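Local coordinates for protein carboxylesterase (Ferroplasma acidiphilum, PDB 3WJ2) that probably hydrolyses carboxylic esters as a carboxylesterase of the alpha/beta-hydrolase fold, at residues 243-254 with 270-281. Numbering follows the deposited sequence.
Sequences AIMVTNEYDPLR and RAVGIRGIGMIH
Parallel pairing of A243–N248 with A271–G276 closes a beta-alpha-beta unit of the alpha/beta-hydrolase sheet: the axes of the two strands run 21° apart, and backbone hydrogen bonds alternate from A243 N to R270 O through G276 N to T247 O. I244 and V272 lie side by side, CG1 to CG1 3.8 Å. Farther along, E249 N and M279 N reach G276 O from opposite faces of its carbonyl plane, while Y250 N bonds to M279 O at 2.8 Å. With CG anti to the backbone N (chi1 -173°) and an extended chain, E249 OE1 accepts, on its anti lone pair, from G278 N (2.8 Å), inside the type II turn G276–M279; its OE2 forms a salt bridge with K262 of a second subunit. The R254 guanidinium stacks flat on that of R275, planes 11° apart and R275 NH2 3.3 Å from R254 CZ. R254 NH1 also donates to E249 O (2.8 Å), and R275 NE forms a salt bridge with E258, which probably offsets the like charges. An alanine in place of R254 would remove this stack and would probably leave that face of the R275 guanidinium without its cover and E249 O without the NH1 donor. Helix 254-266 packs on the A243, M245 and T247 face, helix 291-303 on the I244 and V246 face; strand 180-183 flanks 243-248, and at R275 the sheet continues antiparallel into the second subunit.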
loop_
_atom_site.group_PDB
_atom_site.type_symbol
_atom_site.label_atom_id
_atom_site.label_comp_id
_atom_site.label_asym_id
_atom_site.label_seq_id
_atom_site.Cartn_x
_atom_site.Cartn_y
_atom_site.Cartn_z
ATOM N N ALA B 243 -21.225 -5.244 -12.867
ATOM C CA ALA B 243 -21.083 -4.456 -11.650
ATOM C C ALA B 243 -20.343 -3.140 -11.966
ATOM O O ALA B 243 -19.436 -3.065 -12.862
ATOM C CB ALA B 243 -20.289 -5.188 -10.601
ATOM N N ILE B 244 -20.748 -2.105 -11.192
ATOM C CA ILE B 244 -19.911 -0.883 -11.050
ATOM C C ILE B 244 -19.601 -0.804 -9.553
ATOM O O ILE B 244 -20.528 -0.788 -8.712
ATOM C CB ILE B 244 -20.647 0.347 -11.476
ATOM C CG1 ILE B 244 -21.130 0.233 -12.932
ATOM C CG2 ILE B 244 -19.785 1.623 -11.244
ATOM C CD1 ILE B 244 -22.151 1.424 -13.354
ATOM N N MET B 245 -18.297 -0.687 -9.211
ATOM C CA MET B 245 -17.839 -0.654 -7.812
ATOM C C MET B 245 -17.090 0.641 -7.625
ATOM O O MET B 245 -16.206 0.974 -8.399
ATOM C CB MET B 245 -16.868 -1.802 -7.446
ATOM C CG MET B 245 -16.253 -1.643 -6.068
ATOM S SD MET B 245 -17.445 -2.062 -4.737
ATOM C CE MET B 245 -17.486 -3.917 -4.827
ATOM N N VAL B 246 -17.531 1.399 -6.594
ATOM C CA VAL B 246 -16.772 2.645 -6.249
ATOM C C VAL B 246 -16.276 2.445 -4.846
ATOM O O VAL B 246 -16.996 2.161 -3.906
ATOM C CB VAL B 246 -17.782 3.844 -6.238
ATOM C CG1 VAL B 246 -17.027 5.118 -5.812
ATOM C CG2 VAL B 246 -18.413 3.993 -7.694
ATOM N N THR B 247 -14.964 2.613 -4.674
ATOM C CA THR B 247 -14.364 2.598 -3.331
ATOM C C THR B 247 -13.705 3.959 -3.104
ATOM O O THR B 247 -13.577 4.801 -4.006
ATOM C CB THR B 247 -13.195 1.499 -3.286
ATOM O OG1 THR B 247 -12.081 1.987 -4.033
ATOM C CG2 THR B 247 -13.716 0.223 -3.957
ATOM N N ASN B 248 -13.402 4.166 -1.822
ATOM C CA ASN B 248 -12.785 5.479 -1.434
ATOM C C ASN B 248 -11.377 5.187 -0.902
ATOM O O ASN B 248 -11.199 4.247 -0.134
ATOM C CB ASN B 248 -13.575 6.030 -0.246
ATOM C CG ASN B 248 -15.064 6.215 -0.602
ATOM O OD1 ASN B 248 -15.387 6.973 -1.498
ATOM N ND2 ASN B 248 -15.920 5.542 0.115
ATOM N N GLU B 249 -10.439 6.028 -1.318
ATOM C CA GLU B 249 -9.039 5.832 -0.785
ATOM C C GLU B 249 -8.905 5.726 0.717
ATOM O O GLU B 249 -8.256 4.797 1.216
ATOM C CB GLU B 249 -8.185 6.989 -1.326
ATOM C CG GLU B 249 -6.723 6.740 -0.965
ATOM C CD GLU B 249 -5.805 7.757 -1.578
ATOM O OE1 GLU B 249 -6.209 8.762 -2.156
ATOM O OE2 GLU B 249 -4.560 7.481 -1.522
ATOM N N TYR B 250 -9.583 6.621 1.445
ATOM C CA TYR B 250 -9.322 6.669 2.901
ATOM C C TYR B 250 -10.514 6.180 3.682
ATOM O O TYR B 250 -11.276 6.951 4.229
ATOM C CB TYR B 250 -9.048 8.160 3.200
ATOM C CG TYR B 250 -7.702 8.649 2.621
ATOM C CD1 TYR B 250 -6.520 8.090 3.058
ATOM C CD2 TYR B 250 -7.674 9.634 1.684
ATOM C CE1 TYR B 250 -5.281 8.551 2.484
ATOM C CE2 TYR B 250 -6.498 10.163 1.182
ATOM C CZ TYR B 250 -5.309 9.583 1.598
ATOM O OH TYR B 250 -4.113 10.098 1.132
ATOM N N ASP B 251 -10.757 4.909 3.581
ATOM C CA ASP B 251 -12.055 4.362 4.123
ATOM C C ASP B 251 -11.702 2.973 4.631
ATOM O O ASP B 251 -11.088 2.148 3.915
ATOM C CB ASP B 251 -13.057 4.279 2.936
ATOM C CG ASP B 251 -14.358 3.562 3.278
ATOM O OD1 ASP B 251 -14.588 2.975 4.299
ATOM O OD2 ASP B 251 -15.218 3.706 2.357
ATOM N N PRO B 252 -12.037 2.657 5.883
ATOM C CA PRO B 252 -11.731 1.289 6.402
ATOM C C PRO B 252 -12.310 0.136 5.560
ATOM O O PRO B 252 -11.772 -0.975 5.533
ATOM C CB PRO B 252 -12.238 1.277 7.828
ATOM C CG PRO B 252 -13.192 2.504 7.910
ATOM C CD PRO B 252 -12.832 3.465 6.847
ATOM N N LEU B 253 -13.447 0.381 4.864
ATOM C CA LEU B 253 -14.111 -0.652 4.077
ATOM C C LEU B 253 -13.495 -0.918 2.707
ATOM O O LEU B 253 -13.964 -1.756 1.956
ATOM C CB LEU B 253 -15.590 -0.240 3.803
ATOM C CG LEU B 253 -16.356 -0.177 5.081
ATOM C CD1 LEU B 253 -17.913 -0.074 4.731
ATOM C CD2 LEU B 253 -16.121 -1.202 6.115
ATOM N N ARG B 254 -12.466 -0.152 2.289
ATOM C CA ARG B 254 -11.970 -0.143 0.940
ATOM C C ARG B 254 -11.363 -1.499 0.501
ATOM O O ARG B 254 -11.636 -1.955 -0.602
ATOM C CB ARG B 254 -10.859 0.937 0.852
ATOM C CG ARG B 254 -10.160 1.058 -0.528
ATOM C CD ARG B 254 -8.864 1.888 -0.377
ATOM N NE ARG B 254 -7.866 0.999 0.195
ATOM C CZ ARG B 254 -6.649 1.457 0.535
ATOM N NH1 ARG B 254 -6.387 2.773 0.550
ATOM N NH2 ARG B 254 -5.747 0.597 1.004
ATOM N N ARG B 270 -18.759 -9.012 -15.925
ATOM C CA ARG B 270 -18.370 -7.614 -16.371
ATOM C C ARG B 270 -18.309 -6.757 -15.102
ATOM O O ARG B 270 -19.218 -6.873 -14.271
ATOM C CB ARG B 270 -19.384 -7.011 -17.284
ATOM C CG ARG B 270 -19.182 -7.385 -18.737
ATOM C CD ARG B 270 -20.402 -6.869 -19.491
ATOM N NE ARG B 270 -20.369 -5.415 -19.557
ATOM C CZ ARG B 270 -21.391 -4.563 -19.654
ATOM N NH1 ARG B 270 -22.680 -4.979 -19.728
ATOM N NH2 ARG B 270 -21.126 -3.287 -19.772
ATOM N N ALA B 271 -17.203 -6.038 -14.905
ATOM C CA ALA B 271 -17.173 -5.192 -13.676
ATOM C C ALA B 271 -16.182 -4.104 -13.972
ATOM O O ALA B 271 -15.126 -4.332 -14.603
ATOM C CB ALA B 271 -16.802 -5.968 -12.472
ATOM N N VAL B 272 -16.518 -2.889 -13.530
ATOM C CA VAL B 272 -15.574 -1.755 -13.500
ATOM C C VAL B 272 -15.466 -1.297 -12.096
ATOM O O VAL B 272 -16.492 -1.212 -11.388
ATOM C CB VAL B 272 -16.074 -0.658 -14.517
ATOM C CG1 VAL B 272 -17.548 -0.137 -14.254
ATOM C CG2 VAL B 272 -15.036 0.512 -14.476
ATOM N N GLY B 273 -14.232 -1.096 -11.643
ATOM C CA GLY B 273 -14.024 -0.641 -10.283
ATOM C C GLY B 273 -13.180 0.627 -10.305
ATOM O O GLY B 273 -12.110 0.649 -10.950
ATOM N N ILE B 274 -13.629 1.653 -9.532
ATOM C CA ILE B 274 -12.792 2.892 -9.412
ATOM C C ILE B 274 -12.618 3.231 -7.961
ATOM O O ILE B 274 -13.582 3.099 -7.201
ATOM C CB ILE B 274 -13.370 4.107 -10.203
ATOM C CG1 ILE B 274 -14.835 4.280 -9.835
ATOM C CG2 ILE B 274 -13.180 3.914 -11.747
ATOM C CD1 ILE B 274 -15.400 5.652 -10.320
ATOM N N ARG B 275 -11.383 3.619 -7.560
ATOM C CA ARG B 275 -11.109 4.159 -6.214
ATOM C C ARG B 275 -10.992 5.653 -6.311
ATOM O O ARG B 275 -10.244 6.146 -7.164
ATOM C CB ARG B 275 -9.770 3.594 -5.700
ATOM C CG ARG B 275 -9.347 4.228 -4.383
ATOM C CD ARG B 275 -7.812 4.017 -4.134
ATOM N NE ARG B 275 -7.547 2.605 -3.788
ATOM C CZ ARG B 275 -6.410 2.286 -3.141
ATOM N NH1 ARG B 275 -5.423 3.233 -2.945
ATOM N NH2 ARG B 275 -6.304 0.993 -2.730
ATOM N N GLY B 276 -11.823 6.322 -5.493
ATOM C CA GLY B 276 -11.742 7.828 -5.534
ATOM C C GLY B 276 -10.570 8.298 -4.713
ATOM O O GLY B 276 -10.521 8.020 -3.487
ATOM N N ILE B 277 -9.664 9.010 -5.404
ATOM C CA ILE B 277 -8.415 9.476 -4.738
ATOM C C ILE B 277 -8.799 10.605 -3.767
ATOM O O ILE B 277 -9.540 11.529 -4.124
ATOM C CB ILE B 277 -7.435 9.874 -5.800
ATOM C CG1 ILE B 277 -6.953 8.580 -6.509
ATOM C CG2 ILE B 277 -6.156 10.524 -5.116
ATOM C CD1 ILE B 277 -6.362 8.914 -7.902
ATOM N N GLY B 278 -8.337 10.469 -2.545
ATOM C CA GLY B 278 -8.670 11.473 -1.505
ATOM C C GLY B 278 -10.038 11.353 -0.919
ATOM O O GLY B 278 -10.421 12.204 -0.077
ATOM N N MET B 279 -10.869 10.396 -1.329
ATOM C CA MET B 279 -12.221 10.330 -0.787
ATOM C C MET B 279 -12.330 9.498 0.513
ATOM O O MET B 279 -11.424 8.693 0.835
ATOM C CB MET B 279 -13.139 9.624 -1.818
ATOM C CG MET B 279 -13.164 10.337 -3.162
ATOM S SD MET B 279 -14.184 11.894 -2.929
ATOM C CE MET B 279 -12.941 13.153 -3.236
ATOM N N ILE B 280 -13.409 9.753 1.300
ATOM C CA ILE B 280 -13.647 9.066 2.566
ATOM C C ILE B 280 -15.015 8.331 2.493
ATOM O O ILE B 280 -15.796 8.513 1.519
ATOM C CB ILE B 280 -13.697 10.065 3.772
ATOM C CG1 ILE B 280 -14.764 11.130 3.496
ATOM C CG2 ILE B 280 -12.279 10.606 4.014
ATOM C CD1 ILE B 280 -15.047 11.844 4.869
ATOM N N HIS B 281 -15.324 7.486 3.474
ATOM C CA HIS B 281 -16.624 6.795 3.485
ATOM C C HIS B 281 -17.749 7.812 3.502
ATOM O O HIS B 281 -17.609 8.881 4.109
ATOM C CB HIS B 281 -16.755 5.882 4.701
ATOM C CG HIS B 281 -17.782 4.795 4.478
ATOM N ND1 HIS B 281 -19.084 4.803 4.982
ATOM C CD2 HIS B 281 -17.655 3.653 3.783
ATOM C CE1 HIS B 281 -19.685 3.701 4.609
ATOM N NE2 HIS B 281 -18.858 2.972 3.901
HETATM O O HOH W 1 -13.686 7.033 5.692
#